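Local atomic coordinates of erythromycin dehydratase (Saccharopolyspora erythraea, PDB entry 3EL6), a protein that probably removes water from a beta-hydroxyacyl chain, as the dehydratase domain of the modular polyketide synthase that builds the macrolide core of erythromycin. Residues 249-261 with 288-300. Numbering follows the deposited sequence.
Sequences KLPFAWNTVTLHA and GHLVATVDSLVVR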
loop_
_atom_site.group_PDB
_atom_site.type_symbol
_atom_site.label_atom_id
_atom_site.label_comp_id
_atom_site.label_asym_id
_atom_site.label_seq_id
_atom_site.Cartn_x
_atom_site.Cartn_y
_atom_site.Cartn_z
ATOM N N LYS A 249 11.222 -17.346 28.964
ATOM C CA LYS A 249 11.685 -16.016 28.547
ATOM C C LYS A 249 10.544 -15.176 27.933
ATOM O O LYS A 249 9.399 -15.202 28.426
ATOM C CB LYS A 249 12.873 -16.127 27.569
ATOM C CG LYS A 249 14.069 -16.982 28.073
ATOM C CD LYS A 249 13.632 -18.421 28.435
ATOM C CE LYS A 249 14.724 -19.479 28.152
ATOM N NZ LYS A 249 14.766 -19.950 26.726
ATOM N N LEU A 250 10.857 -14.424 26.872
ATOM C CA LEU A 250 9.844 -13.667 26.132
ATOM C C LEU A 250 9.391 -14.495 24.907
ATOM O O LEU A 250 10.229 -15.118 24.255
ATOM C CB LEU A 250 10.462 -12.346 25.652
ATOM C CG LEU A 250 10.203 -10.992 26.338
ATOM C CD1 LEU A 250 9.620 -11.086 27.730
ATOM C CD2 LEU A 250 11.446 -10.118 26.304
ATOM N N PRO A 251 8.081 -14.501 24.588
ATOM C CA PRO A 251 7.664 -15.277 23.407
ATOM C C PRO A 251 8.316 -14.697 22.174
ATOM O O PRO A 251 8.474 -13.487 22.069
ATOM C CB PRO A 251 6.160 -15.046 23.334
ATOM C CG PRO A 251 5.751 -14.603 24.700
ATOM C CD PRO A 251 6.938 -13.895 25.288
ATOM N N PHE A 252 8.712 -15.539 21.241
ATOM C CA PHE A 252 9.267 -15.001 20.016
ATOM C C PHE A 252 8.618 -15.562 18.720
ATOM O O PHE A 252 8.774 -14.965 17.664
ATOM C CB PHE A 252 10.794 -15.146 20.003
ATOM C CG PHE A 252 11.266 -16.304 19.244
ATOM C CD1 PHE A 252 11.701 -16.158 17.940
ATOM C CD2 PHE A 252 11.275 -17.557 19.814
ATOM C CE1 PHE A 252 12.124 -17.245 17.223
ATOM C CE2 PHE A 252 11.707 -18.656 19.089
ATOM C CZ PHE A 252 12.107 -18.490 17.788
ATOM N N ALA A 253 7.868 -16.663 18.807
ATOM C CA ALA A 253 7.227 -17.200 17.608
ATOM C C ALA A 253 5.868 -17.703 17.999
ATOM O O ALA A 253 5.757 -18.480 18.978
ATOM C CB ALA A 253 8.061 -18.369 17.037
ATOM N N TRP A 254 4.836 -17.261 17.284
ATOM C CA TRP A 254 3.498 -17.736 17.530
ATOM C C TRP A 254 3.067 -18.531 16.307
ATOM O O TRP A 254 3.136 -18.023 15.184
ATOM C CB TRP A 254 2.547 -16.558 17.671
ATOM C CG TRP A 254 2.757 -15.691 18.931
ATOM C CD1 TRP A 254 3.814 -14.869 19.196
ATOM C CD2 TRP A 254 1.821 -15.516 20.003
ATOM N NE1 TRP A 254 3.592 -14.203 20.397
ATOM C CE2 TRP A 254 2.378 -14.584 20.902
ATOM C CE3 TRP A 254 0.574 -16.033 20.271
ATOM C CZ2 TRP A 254 1.730 -14.191 22.077
ATOM C CZ3 TRP A 254 -0.091 -15.629 21.464
ATOM C CH2 TRP A 254 0.503 -14.724 22.335
ATOM N N ASN A 255 2.601 -19.764 16.523
ATOM C CA ASN A 255 2.326 -20.721 15.431
ATOM C C ASN A 255 0.876 -21.123 15.446
ATOM O O ASN A 255 0.372 -21.624 16.467
ATOM C CB ASN A 255 3.213 -21.995 15.570
ATOM C CG ASN A 255 4.687 -21.693 15.463
ATOM O OD1 ASN A 255 5.457 -21.873 16.418
ATOM N ND2 ASN A 255 5.098 -21.226 14.319
ATOM N N THR A 256 0.186 -20.849 14.345
ATOM C CA THR A 256 -1.187 -21.097 14.151
ATOM C C THR A 256 -2.071 -20.503 15.237
ATOM O O THR A 256 -2.578 -21.216 16.113
ATOM C CB THR A 256 -1.519 -22.601 13.888
ATOM O OG1 THR A 256 -0.650 -23.102 12.862
ATOM C CG2 THR A 256 -2.961 -22.732 13.414
ATOM N N VAL A 257 -2.317 -19.196 15.100
ATOM C CA VAL A 257 -3.167 -18.494 16.036
ATOM C C VAL A 257 -4.495 -18.363 15.398
ATOM O O VAL A 257 -4.623 -17.745 14.315
ATOM C CB VAL A 257 -2.600 -17.045 16.363
ATOM C CG1 VAL A 257 -3.505 -16.435 17.438
ATOM C CG2 VAL A 257 -1.146 -17.206 16.807
ATOM N N THR A 258 -5.520 -18.966 15.998
ATOM C CA THR A 258 -6.865 -18.852 15.439
ATOM C C THR A 258 -7.788 -18.108 16.409
ATOM O O THR A 258 -7.712 -18.315 17.635
ATOM C CB THR A 258 -7.504 -20.267 15.146
ATOM O OG1 THR A 258 -7.850 -20.883 16.409
ATOM C CG2 THR A 258 -6.497 -21.169 14.381
ATOM N N LEU A 259 -8.711 -17.313 15.872
ATOM C CA LEU A 259 -9.583 -16.491 16.640
ATOM C C LEU A 259 -10.991 -16.864 16.298
ATOM O O LEU A 259 -11.375 -16.903 15.126
ATOM C CB LEU A 259 -9.221 -14.989 16.378
ATOM C CG LEU A 259 -9.705 -13.776 17.164
ATOM C CD1 LEU A 259 -9.292 -13.915 18.644
ATOM C CD2 LEU A 259 -8.982 -12.591 16.506
ATOM N N HIS A 260 -11.789 -17.179 17.311
ATOM C CA HIS A 260 -13.166 -17.511 17.086
ATOM C C HIS A 260 -14.157 -16.505 17.660
ATOM O O HIS A 260 -15.312 -16.565 17.373
ATOM C CB HIS A 260 -13.426 -18.933 17.594
ATOM C CG HIS A 260 -12.447 -19.923 17.047
ATOM N ND1 HIS A 260 -12.556 -20.434 15.773
ATOM C CD2 HIS A 260 -11.293 -20.421 17.552
ATOM C CE1 HIS A 260 -11.535 -21.242 15.539
ATOM N NE2 HIS A 260 -10.763 -21.267 16.611
ATOM N N ALA A 261 -13.684 -15.589 18.514
ATOM C CA ALA A 261 -14.528 -14.603 19.095
ATOM C C ALA A 261 -13.672 -13.338 19.226
ATOM O O ALA A 261 -12.509 -13.436 19.606
ATOM C CB ALA A 261 -14.982 -15.078 20.486
ATOM N N GLY A 288 -17.272 -21.504 28.511
ATOM C CA GLY A 288 -16.654 -22.634 27.802
ATOM C C GLY A 288 -16.627 -22.487 26.274
ATOM O O GLY A 288 -16.114 -23.371 25.590
ATOM N N HIS A 289 -17.156 -21.403 25.713
ATOM C CA HIS A 289 -17.087 -21.253 24.244
ATOM C C HIS A 289 -15.654 -20.954 23.813
ATOM O O HIS A 289 -14.977 -20.174 24.473
ATOM C CB HIS A 289 -17.939 -20.096 23.770
ATOM C CG HIS A 289 -19.373 -20.235 24.137
ATOM N ND1 HIS A 289 -20.006 -19.367 25.006
ATOM C CD2 HIS A 289 -20.293 -21.168 23.793
ATOM C CE1 HIS A 289 -21.266 -19.746 25.154
ATOM N NE2 HIS A 289 -21.459 -20.844 24.440
ATOM N N LEU A 290 -15.212 -21.519 22.683
ATOM C CA LEU A 290 -13.824 -21.357 22.259
ATOM C C LEU A 290 -13.659 -19.921 21.763
ATOM O O LEU A 290 -14.512 -19.379 21.021
ATOM C CB LEU A 290 -13.500 -22.316 21.099
ATOM C CG LEU A 290 -12.032 -22.407 20.704
ATOM C CD1 LEU A 290 -11.138 -22.920 21.840
ATOM C CD2 LEU A 290 -11.821 -23.241 19.415
ATOM N N VAL A 291 -12.542 -19.316 22.158
ATOM C CA VAL A 291 -12.265 -17.926 21.791
ATOM C C VAL A 291 -11.024 -17.896 20.897
ATOM O O VAL A 291 -11.008 -17.166 19.894
ATOM C CB VAL A 291 -12.060 -17.017 23.056
ATOM C CG1 VAL A 291 -11.501 -15.626 22.655
ATOM C CG2 VAL A 291 -13.428 -16.850 23.791
ATOM N N ALA A 292 -9.998 -18.662 21.247
ATOM C CA ALA A 292 -8.780 -18.677 20.436
ATOM C C ALA A 292 -7.953 -19.933 20.697
ATOM O O ALA A 292 -8.036 -20.523 21.777
ATOM C CB ALA A 292 -7.955 -17.405 20.734
ATOM N N THR A 293 -7.137 -20.340 19.718
ATOM C CA THR A 293 -6.116 -21.372 19.912
ATOM C C THR A 293 -4.791 -20.938 19.360
ATOM O O THR A 293 -4.737 -20.052 18.467
ATOM C CB THR A 293 -6.501 -22.706 19.235
ATOM O OG1 THR A 293 -6.611 -22.525 17.808
ATOM C CG2 THR A 293 -7.848 -23.210 19.747
ATOM N N VAL A 294 -3.708 -21.503 19.901
ATOM C CA VAL A 294 -2.375 -21.253 19.452
ATOM C C VAL A 294 -1.723 -22.627 19.449
ATOM O O VAL A 294 -1.644 -23.340 20.502
ATOM C CB VAL A 294 -1.565 -20.322 20.414
ATOM C CG1 VAL A 294 -0.034 -20.225 19.959
ATOM C CG2 VAL A 294 -2.233 -18.934 20.586
ATOM N N ASP A 295 -1.333 -23.093 18.264
ATOM C CA ASP A 295 -0.754 -24.447 18.197
ATOM C C ASP A 295 0.547 -24.547 18.985
ATOM O O ASP A 295 0.784 -25.548 19.703
ATOM C CB ASP A 295 -0.514 -24.880 16.746
ATOM C CG ASP A 295 -1.777 -25.349 16.052
ATOM O OD1 ASP A 295 -2.896 -25.314 16.638
ATOM O OD2 ASP A 295 -1.662 -25.793 14.872
ATOM N N SER A 296 1.415 -23.547 18.869
ATOM C CA SER A 296 2.553 -23.414 19.778
ATOM C C SER A 296 3.039 -21.996 19.885
ATOM O O SER A 296 3.128 -21.279 18.868
ATOM C CB SER A 296 3.771 -24.292 19.402
ATOM O OG SER A 296 4.003 -24.212 18.028
ATOM N N LEU A 297 3.342 -21.613 21.129
ATOM C CA LEU A 297 3.936 -20.340 21.438
ATOM C C LEU A 297 5.320 -20.722 21.906
ATOM O O LEU A 297 5.459 -21.512 22.866
ATOM C CB LEU A 297 3.208 -19.724 22.640
ATOM C CG LEU A 297 3.214 -18.204 22.736
ATOM C CD1 LEU A 297 3.080 -17.696 24.164
ATOM C CD2 LEU A 297 4.313 -17.531 21.951
ATOM N N VAL A 298 6.342 -20.173 21.274
ATOM C CA VAL A 298 7.725 -20.560 21.570
ATOM C C VAL A 298 8.452 -19.416 22.213
ATOM O O VAL A 298 8.355 -18.253 21.765
ATOM C CB VAL A 298 8.487 -20.916 20.279
ATOM C CG1 VAL A 298 9.876 -21.451 20.618
ATOM C CG2 VAL A 298 7.717 -21.903 19.501
ATOM N N VAL A 299 9.216 -19.733 23.253
ATOM C CA VAL A 299 10.026 -18.721 23.913
ATOM C C VAL A 299 11.504 -18.960 23.612
ATOM O O VAL A 299 11.932 -20.074 23.354
ATOM C CB VAL A 299 9.761 -18.689 25.435
ATOM C CG1 VAL A 299 8.267 -18.402 25.726
ATOM C CG2 VAL A 299 10.174 -20.029 26.051
ATOM N N ARG A 300 12.283 -17.888 23.604
ATOM C CA ARG A 300 13.693 -17.977 23.259
ATOM C C ARG A 300 14.420 -16.888 23.998
ATOM O O ARG A 300 13.750 -16.066 24.623
ATOM C CB ARG A 300 13.855 -17.791 21.757
ATOM C CG ARG A 300 15.079 -17.004 21.302
ATOM C CD ARG A 300 14.719 -16.262 20.018
ATOM N NE ARG A 300 15.694 -16.375 18.925
ATOM C CZ ARG A 300 15.921 -17.477 18.204
ATOM N NH1 ARG A 300 16.813 -17.444 17.215
ATOM N NH2 ARG A 300 15.282 -18.618 18.479
HETATM O O HOH W 1 -4.399 -23.175 16.646
HETATM O O HOH W 2 1.457 -24.733 13.779
#
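T256 O accepts two hydrogen bonds, one from D295 N at 3.1 Å, the donor standing above the carbonyl plane, and one from a water 2.7 Å away. The same water donates to D295 OD1 and accepts from T293 OG1, tying three residues together where strand 290-299 turns a corner. T256, with its positive phi (53°), forms a G1 bulge with V257 opposite L98, and N255 O receives S296 N and, weakly, D295 N, a classic beta bulge at the corner. Beyond it the antiparallel pairing resumes: V298 O takes F252 N at 2.8 Å and, weakly, A253 N, the mark of a second classic bulge. There R300 lies over one face of the F252 ring: CD sits 3.6 Å from the centroid in a CH-pi contact, and the guanidinium follows as a cation-pi partner, its plane turned 32° from the ring. On the sheet face carrying W254, L297 and V294, L297, its chi1 of -153° swinging CG away from the backbone N, lies beside W254 and sets CD2 3.6 Å from the centroid of the five-membered ring, while V294 CG2 meets the indole edge. In this double hotdog fold, strand 97-103 flanks 251-259, strand 278-284 flanks 290-299, and W254, V257 and L259 pack on helix 79-93.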